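Local coordinates for protein coenzyme A transferase (Yersinia pestis, PDB 3QLI) that probably transfers coenzyme A between an acyl-CoA thioester and a free carboxylate such as acetate, at residues 261-265 and 318-322. Residues are numbered along the deposited sequence; the frame is centred on the assembly and turned at random.
Sequences IHTEV and DYVND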
ATOM      1  N   ILE A 261       8.785  15.482  15.425  1.00 13.66           N
ATOM      2  CA  ILE A 261       8.500  15.644  14.004  1.00 13.43           C
ATOM      3  C   ILE A 261       9.174  14.543  13.196  1.00 12.87           C
ATOM      4  O   ILE A 261      10.376  14.316  13.324  1.00 13.81           O
ATOM      5  CB  ILE A 261       8.994  17.013  13.469  1.00 12.77           C
ATOM      6  CG1 ILE A 261       8.133  18.161  14.015  1.00 15.50           C
ATOM      7  CG2 ILE A 261       8.978  17.035  11.927  1.00 12.63           C
ATOM      8  CD1 ILE A 261       8.666  19.537  13.648  1.00 15.68           C
ATOM      9  N   HIS A 262       8.380  13.845  12.393  1.00 12.50           N
ATOM     10  CA  HIS A 262       8.894  12.955  11.352  1.00 11.79           C
ATOM     11  C   HIS A 262       7.917  13.078  10.200  1.00 11.56           C
ATOM     12  O   HIS A 262       6.855  12.428  10.180  1.00 11.56           O
ATOM     13  CB  HIS A 262       8.970  11.506  11.848  1.00 13.38           C
ATOM     14  CG  HIS A 262       9.463  10.539  10.813  1.00 13.38           C
ATOM     15  ND1 HIS A 262      10.706   9.943  10.874  1.00 13.75           N
ATOM     16  CD2 HIS A 262       8.878  10.071   9.682  1.00 11.05           C
ATOM     17  CE1 HIS A 262      10.860   9.142   9.833  1.00 15.18           C
ATOM     18  NE2 HIS A 262       9.759   9.194   9.099  1.00 13.48           N
ATOM     19  N   THR A 263       8.270  13.933   9.248  1.00 13.32           N
ATOM     20  CA  THR A 263       7.325  14.392   8.255  1.00 11.60           C
ATOM     21  C   THR A 263       7.958  14.238   6.880  1.00 13.77           C
ATOM     22  O   THR A 263       9.185  14.190   6.762  1.00 12.29           O
ATOM     23  CB  THR A 263       6.966  15.861   8.537  1.00 12.66           C
ATOM     24  OG1 THR A 263       5.888  16.271   7.685  1.00 14.26           O
ATOM     25  CG2 THR A 263       8.199  16.775   8.346  1.00 11.01           C
ATOM     26  N   GLU A 264       7.135  14.126   5.842  1.00 12.10           N
ATOM     27  CA  GLU A 264       7.686  14.127   4.488  1.00 12.55           C
ATOM     28  C   GLU A 264       8.125  15.542   4.134  1.00 12.25           C
ATOM     29  O   GLU A 264       9.306  15.790   3.898  1.00 14.01           O
ATOM     30  CB  GLU A 264       6.669  13.616   3.476  1.00 12.90           C
ATOM     31  CG  GLU A 264       7.214  13.543   2.035  1.00 13.99           C
ATOM     32  CD  GLU A 264       6.093  13.361   1.023  1.00 13.96           C
ATOM     33  OE1 GLU A 264       5.374  12.346   1.107  1.00 16.24           O
ATOM     34  OE2 GLU A 264       5.927  14.246   0.159  1.00 17.42           O
ATOM     35  N   VAL A 265       7.175  16.471   4.106  1.00 10.30           N
ATOM     36  CA  VAL A 265       7.509  17.871   3.858  1.00 16.28           C
ATOM     37  C   VAL A 265       7.563  18.679   5.163  1.00 13.76           C
ATOM     38  O   VAL A 265       6.663  18.590   6.015  1.00 15.86           O
ATOM     39  CB  VAL A 265       6.512  18.551   2.871  1.00 16.07           C
ATOM     40  CG1 VAL A 265       5.149  18.647   3.488  1.00 26.17           C
ATOM     41  CG2 VAL A 265       6.992  19.958   2.489  1.00 17.90           C
ATOM     42  N   ASP A 318      13.394   7.272   1.028  1.00 11.11           N
ATOM     43  CA  ASP A 318      13.202   5.838   1.234  1.00 15.05           C
ATOM     44  C   ASP A 318      13.338   5.456   2.712  1.00 14.56           C
ATOM     45  O   ASP A 318      12.982   4.348   3.105  1.00 16.07           O
ATOM     46  CB  ASP A 318      14.133   4.997   0.344  1.00 14.59           C
ATOM     47  CG  ASP A 318      15.609   5.366   0.503  1.00 20.00           C
ATOM     48  OD1 ASP A 318      15.963   6.566   0.557  1.00 15.65           O
ATOM     49  OD2 ASP A 318      16.429   4.433   0.560  1.00 26.17           O
ATOM     50  N   TYR A 319      13.838   6.381   3.528  1.00 12.05           N
ATOM     51  CA  TYR A 319      13.789   6.222   4.993  1.00 13.12           C
ATOM     52  C   TYR A 319      12.535   6.881   5.550  1.00 14.16           C
ATOM     53  O   TYR A 319      11.720   6.257   6.244  1.00 14.09           O
ATOM     54  CB  TYR A 319      15.027   6.856   5.636  1.00 15.75           C
ATOM     55  CG  TYR A 319      15.036   6.900   7.164  1.00 15.80           C
ATOM     56  CD1 TYR A 319      15.537   5.837   7.906  1.00 18.26           C
ATOM     57  CD2 TYR A 319      14.564   8.013   7.860  1.00 15.17           C
ATOM     58  CE1 TYR A 319      15.559   5.870   9.287  1.00 17.96           C
ATOM     59  CE2 TYR A 319      14.581   8.050   9.245  1.00 16.93           C
ATOM     60  CZ  TYR A 319      15.083   6.972   9.952  1.00 17.29           C
ATOM     61  OH  TYR A 319      15.117   7.002  11.337  1.00 19.46           O
ATOM     62  N   VAL A 320      12.385   8.162   5.246  1.00 12.48           N
ATOM     63  CA  VAL A 320      11.341   8.956   5.873  1.00 11.49           C
ATOM     64  C   VAL A 320       9.954   8.401   5.588  1.00 15.55           C
ATOM     65  O   VAL A 320       9.101   8.358   6.488  1.00 13.11           O
ATOM     66  CB  VAL A 320      11.402  10.419   5.400  1.00 13.42           C
ATOM     67  CG1 VAL A 320      10.173  11.186   5.882  1.00 11.29           C
ATOM     68  CG2 VAL A 320      12.709  11.078   5.877  1.00 10.27           C
ATOM     69  N   ASN A 321       9.727   7.993   4.342  1.00 13.54           N
ATOM     70  CA  ASN A 321       8.409   7.520   3.922  1.00 14.30           C
ATOM     71  C   ASN A 321       8.264   5.995   3.969  1.00 15.81           C
ATOM     72  O   ASN A 321       7.312   5.458   3.420  1.00 15.44           O
ATOM     73  CB  ASN A 321       8.062   8.020   2.502  1.00 12.39           C
ATOM     74  CG  ASN A 321       7.607   9.466   2.490  1.00 15.96           C
ATOM     75  OD1 ASN A 321       8.271  10.334   3.052  1.00 14.78           O
ATOM     76  ND2 ASN A 321       6.438   9.729   1.885  1.00 16.22           N
ATOM     77  N   ASP A 322       9.196   5.298   4.613  1.00 14.74           N
ATOM     78  CA  ASP A 322       9.043   3.855   4.817  1.00 15.78           C
ATOM     79  C   ASP A 322       8.053   3.642   5.965  1.00 16.46           C
ATOM     80  O   ASP A 322       8.315   4.049   7.096  1.00 14.63           O
ATOM     81  CB  ASP A 322      10.395   3.225   5.170  1.00 16.08           C
ATOM     82  CG  ASP A 322      10.318   1.710   5.343  1.00 21.88           C
ATOM     83  OD1 ASP A 322       9.202   1.168   5.535  1.00 17.61           O
ATOM     84  OD2 ASP A 322      11.387   1.067   5.294  1.00 18.98           O
TER
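Glu264 receives a hydrogen bond from the amide of Asn321, with Asn321 ND2 2.9 Å from Glu264 OE1. The donor reaches the anti side of the oxygen, 30° out of the carboxylate plane, while OE1 lies close to the plane of the amide; the two flat groups are turned 41° apart. Glu264 CG stands anti to the backbone N (chi1 -178°) and the chain stays extended, which lays the side chain obliquely across the amide. Asn321 OD1, 3.5 Å from Glu264 CG, is buried with no polar partner in the model. A second bond runs from the ring edge of His262 to the main chain: His262 NE2 lies 2.8 Å from Val320 O, in the carbonyl plane and on a lone pair. That grip fixes the imidazole at the end of helix 317-320. His262 CE1 meets Tyr319 CE2 at 3.9 Å, and Val320 CG1 packs 3.3 Å from Thr263 O. Further out, Asp365 takes a second hydrogen bond from Asn321 ND2, which probably helps position the Glu264 carboxylate, and Asp287 holds the Tyr319 hydroxyl. Backbone hydrogen bonds of Glu264 with Thr294 and Phe295 tie down the loop. An acetate ion, probably from the crystallisation liquor, sits about 3 Å from the Glu264 side chain. Though this chain carries no CoA, Glu264 has been seen covalently linked to it, and such a glutamyl-CoA thioester is the hallmark of the CoA-transferase active site.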